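Local coordinates for BH2602 protein (Bacillus halodurans, PDB 3NWZ) that binds coenzyme A and, with its hotdog fold, probably hydrolyses acyl-CoA thioesters, at residues D61-V66 against R127-I132; G123-A128 against Y147-E152. All blocks are in the same frame, centred on the assembly; numbering follows the deposited sequence.

Interaction 1. Residues D61-V66 against R127-I132; sequences DGRFEV and RAVASI
Glu65 and Arg127 both hold CG anti to the backbone N (chi1 -168° and -153°), which lays their side chains against each other on one face of the sheet. Glu65 stays extended beyond CG, whereas Arg127 bends at chi3, and the two chains pass at a slant with Glu65 CD 3.8 Å from Arg127 CD. Their polar ends form a long salt bridge, Glu65 OE1 to Arg127 NE at 3.7 Å, with the carboxylate and guanidinium planes turned 50° apart. The other carboxylate oxygen, OE2, has a stronger partner in Arg67, so the acid is shared between two arginines.

On the same face Arg63 runs extended from CG to NE. Its CD rests against Val129 CG1 at 3.7 Å, and its CG lies 3.6 Å from Ser131 CB. The guanidinium then turns back to its own segment, where NH1 forms a salt bridge with Asp61 OD2 at 3.4 Å; Arg59 also pairs with that oxygen.

Beneath these side chains the strands are antiparallel neighbours in the sheet of the hotdog fold. Phe64 and Ala130 form a hydrogen-bonded pair, with Phe64 N 2.8 Å from Ala130 O, and the reciprocal bond runs from Ala130 N to Phe64 O. Val66 and Ala128 repeat the pattern two residues on, with Ala128 N 2.8 Å from Val66 O. Between them sits the non-hydrogen-bonded pair Glu65 and Val129. Phe64 and Val66 face the other way, toward helix 83-100, where Phe64 meets Met97 and Val66 meets Leu89, with Ala128 beside it on Leu89.

Four backbone bonds thus fix the register; Phe64, Val66 and Ala128 go to the helix, while the other face mixes charged side chains with Val129, and the long Glu65-Arg127 pair probably adds little beside the Glu65-Arg67 bridge.

Interaction 2. Residues G123-A128 against Y147-E152; sequences GTYLRA and YTDQGE
Asp149 grips the backbone and side chain of Thr124 through a single carboxylate oxygen. Thr124 N donates to Asp149 OD2 at 2.6 Å, nearly straight (172° at the hydrogen) but from above the carboxylate plane; Thr124 OG1 reaches the same OD2, also at 2.6 Å, on its anti lone pair. With Asp149 CG set between its own backbone N and carbonyl carbon (chi1 43°), OD2 is directed at Thr124 while CB leans on Tyr125, 3.3 Å from CE1. An alanine here would remove the acceptor of both bonds, and Thr124 N and OG1 would probably lose their link to the loop.

Further along, Arg127 and Tyr147 form an antiparallel hydrogen-bonded pair: Arg127 N lies 2.9 Å from Tyr147 O, and Tyr147 N donates back to Arg127 O from above the carbonyl plane. Their side chains leave the same face and cross at a slant, so that Tyr147 CD1 sits over one face of the Arg127 guanidinium, 3.4 Å from NH2, with the two planes 38° apart. Here the start of strand 125-135 lies beside the loop that joins strands 139-147 and 153-163 of the antiparallel hotdog sheet.

That loop is shaped by a type I turn from Thr148 to Gly151, which carries Asp149 at its second position. Thr148 OG1 reinforces it as an ST turn, accepting from Gln150 N at 3.2 Å, and donates to Glu152 OE2. Thr148 N to Glu152 O, at 2.9 Å, closes the base of the loop. On the face of the sheet away from Arg127 and Tyr147, Leu126 packs against Leu89 of helix 83-100 and Val146.

How the interactions relate
Interactions 1 and 2 lie along strand 125-135, their centres 14 Å apart, and share Arg127 and Ala128. The strand is flanked in the sheet by strand 64-69, used in interaction 1, and by strand 139-147, whose last residue opens the loop of interaction 2. Arg127 takes part in both, through its side chain toward Glu65 and through backbone and side chain toward Tyr147. Direct packing adds to this, with Val129 CG2 4.0 Å from Tyr147 CE1. Toward the C-terminal end of segment 127-132, the side chain of Ser131 is about 10 Å from that of His134, a CoA-binding residue, though no CoA is bound to this chain here. Interaction 2 lies away from the CoA-binding residues.

Interaction 1. Residues D61-V66 against R127-I132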
loop_
_atom_site.group_PDB
_atom_site.type_symbol
_atom_site.label_atom_id
_atom_site.label_comp_id
_atom_site.label_asym_id
_atom_site.label_seq_id
_atom_site.Cartn_x
_atom_site.Cartn_y
_atom_site.Cartn_z
ATOM N N ASP A 61 -25.658 -0.178 -8.571
ATOM C CA ASP A 61 -24.859 -1.363 -8.286
ATOM C C ASP A 61 -24.559 -1.341 -6.789
ATOM O O ASP A 61 -25.154 -0.562 -6.054
ATOM C CB ASP A 61 -23.557 -1.344 -9.102
ATOM C CG ASP A 61 -22.805 -0.004 -9.019
ATOM O OD1 ASP A 61 -22.683 0.560 -7.907
ATOM O OD2 ASP A 61 -22.312 0.472 -10.070
ATOM N N GLY A 62 -23.643 -2.179 -6.325
ATOM C CA GLY A 62 -23.331 -2.170 -4.904
ATOM C C GLY A 62 -22.394 -1.052 -4.457
ATOM O O GLY A 62 -22.516 -0.555 -3.351
ATOM N N ARG A 63 -21.470 -0.648 -5.326
ATOM C CA ARG A 63 -20.480 0.392 -5.031
ATOM C C ARG A 63 -20.947 1.674 -4.312
ATOM O O ARG A 63 -22.137 1.987 -4.254
ATOM C CB ARG A 63 -19.769 0.791 -6.320
ATOM C CG ARG A 63 -19.103 -0.354 -7.054
ATOM C CD ARG A 63 -18.432 0.176 -8.309
ATOM N NE ARG A 63 -17.835 -0.885 -9.105
ATOM C CZ ARG A 63 -18.523 -1.848 -9.705
ATOM N NH1 ARG A 63 -19.843 -1.889 -9.604
ATOM N NH2 ARG A 63 -17.888 -2.770 -10.410
ATOM N N PHE A 64 -19.985 2.420 -3.774
ATOM C CA PHE A 64 -20.295 3.653 -3.065
ATOM C C PHE A 64 -19.606 4.903 -3.659
ATOM O O PHE A 64 -18.430 4.888 -4.051
ATOM C CB PHE A 64 -19.955 3.476 -1.586
ATOM C CG PHE A 64 -20.835 4.268 -0.677
ATOM C CD1 PHE A 64 -20.487 5.568 -0.304
ATOM C CD2 PHE A 64 -22.028 3.740 -0.225
ATOM C CE1 PHE A 64 -21.324 6.323 0.507
ATOM C CE2 PHE A 64 -22.870 4.494 0.586
ATOM C CZ PHE A 64 -22.515 5.784 0.950
ATOM N N GLU A 65 -20.336 6.007 -3.684
ATOM C CA GLU A 65 -19.821 7.208 -4.301
ATOM C C GLU A 65 -19.760 8.465 -3.426
ATOM O O GLU A 65 -20.697 8.799 -2.690
ATOM C CB GLU A 65 -20.669 7.455 -5.551
ATOM C CG GLU A 65 -20.184 8.490 -6.533
ATOM C CD GLU A 65 -20.988 8.424 -7.828
ATOM O OE1 GLU A 65 -20.870 7.408 -8.551
ATOM O OE2 GLU A 65 -21.751 9.375 -8.120
ATOM N N VAL A 66 -18.626 9.153 -3.524
ATOM C CA VAL A 66 -18.396 10.392 -2.797
ATOM C C VAL A 66 -17.769 11.393 -3.750
ATOM O O VAL A 66 -16.671 11.158 -4.260
ATOM C CB VAL A 66 -17.390 10.247 -1.625
ATOM C CG1 VAL A 66 -17.289 11.571 -0.907
ATOM C CG2 VAL A 66 -17.800 9.171 -0.665
ATOM N N ARG A 127 -14.515 12.382 -7.938
ATOM C CA ARG A 127 -15.541 11.381 -7.704
ATOM C C ARG A 127 -14.894 10.084 -7.284
ATOM O O ARG A 127 -14.377 9.362 -8.123
ATOM C CB ARG A 127 -16.376 11.170 -8.986
ATOM C CG ARG A 127 -17.791 10.695 -8.716
ATOM C CD ARG A 127 -18.508 10.314 -10.015
ATOM N NE ARG A 127 -18.114 8.998 -10.520
ATOM C CZ ARG A 127 -17.693 8.768 -11.761
ATOM N NH1 ARG A 127 -17.606 9.767 -12.627
ATOM N NH2 ARG A 127 -17.361 7.539 -12.136
ATOM N N ALA A 128 -14.896 9.782 -5.994
ATOM C CA ALA A 128 -14.294 8.535 -5.559
ATOM C C ALA A 128 -15.346 7.411 -5.548
ATOM O O ALA A 128 -16.471 7.597 -5.082
ATOM C CB ALA A 128 -13.646 8.707 -4.152
ATOM N N VAL A 129 -14.975 6.241 -6.059
ATOM C CA VAL A 129 -15.905 5.096 -6.085
ATOM C C VAL A 129 -15.293 3.874 -5.438
ATOM O O VAL A 129 -14.240 3.405 -5.869
ATOM C CB VAL A 129 -16.321 4.720 -7.543
ATOM C CG1 VAL A 129 -17.417 3.618 -7.509
ATOM C CG2 VAL A 129 -16.788 5.965 -8.270
ATOM N N ALA A 130 -15.971 3.347 -4.426
ATOM C CA ALA A 130 -15.476 2.196 -3.685
ATOM C C ALA A 130 -16.363 0.952 -3.804
ATOM O O ALA A 130 -17.581 1.065 -3.951
ATOM C CB ALA A 130 -15.315 2.592 -2.175
ATOM N N SER A 131 -15.734 -0.225 -3.716
ATOM C CA SER A 131 -16.436 -1.519 -3.758
ATOM C C SER A 131 -15.787 -2.570 -2.831
ATOM O O SER A 131 -14.570 -2.672 -2.728
ATOM C CB SER A 131 -16.515 -2.076 -5.200
ATOM O OG SER A 131 -15.276 -2.560 -5.677
ATOM N N ILE A 132 -16.613 -3.343 -2.143
ATOM C CA ILE A 132 -16.107 -4.369 -1.254
ATOM C C ILE A 132 -15.407 -5.471 -2.062
ATOM O O ILE A 132 -15.900 -5.910 -3.123
ATOM C CB ILE A 132 -17.237 -4.982 -0.433
ATOM C CG1 ILE A 132 -17.913 -3.895 0.402
ATOM C CG2 ILE A 132 -16.690 -6.097 0.449
ATOM C CD1 ILE A 132 -18.968 -4.416 1.318
#

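Interaction 2. Residues G123-A128 against Y147-E152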
loop_
_atom_site.group_PDB
_atom_site.type_symbol
_atom_site.label_atom_id
_atom_site.label_comp_id
_atom_site.label_asym_id
_atom_site.label_seq_id
_atom_site.Cartn_x
_atom_site.Cartn_y
_atom_site.Cartn_z
ATOM N N GLY A 123 -10.245 19.903 -12.372
ATOM C CA GLY A 123 -11.558 20.028 -12.962
ATOM C C GLY A 123 -12.439 20.692 -11.928
ATOM O O GLY A 123 -11.932 21.430 -11.080
ATOM N N THR A 124 -13.739 20.420 -11.960
ATOM C CA THR A 124 -14.657 21.029 -11.016
ATOM C C THR A 124 -15.006 20.187 -9.790
ATOM O O THR A 124 -15.539 20.708 -8.818
ATOM C CB THR A 124 -15.956 21.422 -11.711
ATOM O OG1 THR A 124 -16.561 20.255 -12.294
ATOM C CG2 THR A 124 -15.674 22.460 -12.780
ATOM N N TYR A 125 -14.731 18.888 -9.836
ATOM C CA TYR A 125 -15.011 18.033 -8.683
ATOM C C TYR A 125 -14.370 16.659 -8.831
ATOM O O TYR A 125 -14.049 16.241 -9.935
ATOM C CB TYR A 125 -16.517 17.857 -8.493
ATOM C CG TYR A 125 -17.156 17.020 -9.564
ATOM C CD1 TYR A 125 -17.741 17.611 -10.678
ATOM C CD2 TYR A 125 -17.107 15.633 -9.499
ATOM C CE1 TYR A 125 -18.264 16.838 -11.710
ATOM C CE2 TYR A 125 -17.624 14.847 -10.525
ATOM C CZ TYR A 125 -18.200 15.458 -11.627
ATOM O OH TYR A 125 -18.704 14.688 -12.642
ATOM N N LEU A 126 -14.180 15.964 -7.715
ATOM C CA LEU A 126 -13.603 14.624 -7.749
ATOM C C LEU A 126 -14.689 13.601 -7.449
ATOM O O LEU A 126 -15.691 13.914 -6.798
ATOM C CB LEU A 126 -12.450 14.500 -6.756
ATOM C CG LEU A 126 -11.265 15.380 -7.159
ATOM C CD1 LEU A 126 -9.974 14.861 -6.534
ATOM C CD2 LEU A 126 -11.133 15.365 -8.685
ATOM N N ARG A 127 -14.515 12.382 -7.938
ATOM C CA ARG A 127 -15.541 11.381 -7.704
ATOM C C ARG A 127 -14.894 10.084 -7.284
ATOM O O ARG A 127 -14.377 9.362 -8.123
ATOM C CB ARG A 127 -16.376 11.170 -8.986
ATOM C CG ARG A 127 -17.791 10.695 -8.716
ATOM C CD ARG A 127 -18.508 10.314 -10.015
ATOM N NE ARG A 127 -18.114 8.998 -10.520
ATOM C CZ ARG A 127 -17.693 8.768 -11.761
ATOM N NH1 ARG A 127 -17.606 9.767 -12.627
ATOM N NH2 ARG A 127 -17.361 7.539 -12.136
ATOM N N ALA A 128 -14.896 9.782 -5.994
ATOM C CA ALA A 128 -14.294 8.535 -5.559
ATOM C C ALA A 128 -15.346 7.411 -5.548
ATOM O O ALA A 128 -16.471 7.597 -5.082
ATOM C CB ALA A 128 -13.646 8.707 -4.152
ATOM N N TYR A 147 -11.973 9.737 -9.693
ATOM C CA TYR A 147 -12.092 10.244 -11.066
ATOM C C TYR A 147 -12.297 11.756 -11.170
ATOM O O TYR A 147 -12.871 12.388 -10.275
ATOM C CB TYR A 147 -13.275 9.558 -11.772
ATOM C CG TYR A 147 -13.200 8.046 -11.800
ATOM C CD1 TYR A 147 -14.123 7.270 -11.113
ATOM C CD2 TYR A 147 -12.215 7.401 -12.528
ATOM C CE1 TYR A 147 -14.063 5.879 -11.155
ATOM C CE2 TYR A 147 -12.146 6.021 -12.574
ATOM C CZ TYR A 147 -13.069 5.263 -11.890
ATOM O OH TYR A 147 -12.990 3.889 -11.955
ATOM N N THR A 148 -11.846 12.335 -12.275
ATOM C CA THR A 148 -12.024 13.772 -12.493
ATOM C C THR A 148 -13.417 13.877 -13.071
ATOM O O THR A 148 -14.080 12.848 -13.245
ATOM C CB THR A 148 -11.050 14.305 -13.527
ATOM O OG1 THR A 148 -11.231 13.591 -14.758
ATOM C CG2 THR A 148 -9.637 14.143 -13.051
ATOM N N ASP A 149 -13.871 15.086 -13.386
ATOM C CA ASP A 149 -15.208 15.221 -13.978
ATOM C C ASP A 149 -15.216 14.811 -15.456
ATOM O O ASP A 149 -16.202 15.022 -16.164
ATOM C CB ASP A 149 -15.740 16.651 -13.845
ATOM C CG ASP A 149 -14.699 17.690 -14.156
ATOM O OD1 ASP A 149 -13.718 17.380 -14.863
ATOM O OD2 ASP A 149 -14.868 18.831 -13.695
ATOM N N GLN A 150 -14.113 14.229 -15.916
ATOM C CA GLN A 150 -14.007 13.776 -17.294
ATOM C C GLN A 150 -14.073 12.259 -17.322
ATOM O O GLN A 150 -14.437 11.664 -18.328
ATOM C CB GLN A 150 -12.687 14.240 -17.912
ATOM C CG GLN A 150 -12.575 15.747 -18.029
ATOM C CD GLN A 150 -13.742 16.353 -18.790
ATOM O OE1 GLN A 150 -13.810 16.269 -20.014
ATOM N NE2 GLN A 150 -14.676 16.951 -18.062
ATOM N N GLY A 151 -13.735 11.633 -16.202
ATOM C CA GLY A 151 -13.749 10.187 -16.147
ATOM C C GLY A 151 -12.315 9.714 -16.061
ATOM O O GLY A 151 -12.051 8.511 -15.985
ATOM N N GLU A 152 -11.380 10.664 -16.087
ATOM C CA GLU A 152 -9.962 10.331 -15.981
ATOM C C GLU A 152 -9.695 9.849 -14.571
ATOM O O GLU A 152 -10.253 10.386 -13.624
ATOM C CB GLU A 152 -9.109 11.556 -16.273
ATOM C CG GLU A 152 -8.971 11.872 -17.751
ATOM C CD GLU A 152 -9.204 13.340 -18.050
ATOM O OE1 GLU A 152 -9.002 13.743 -19.216
ATOM O OE2 GLU A 152 -9.596 14.089 -17.122
#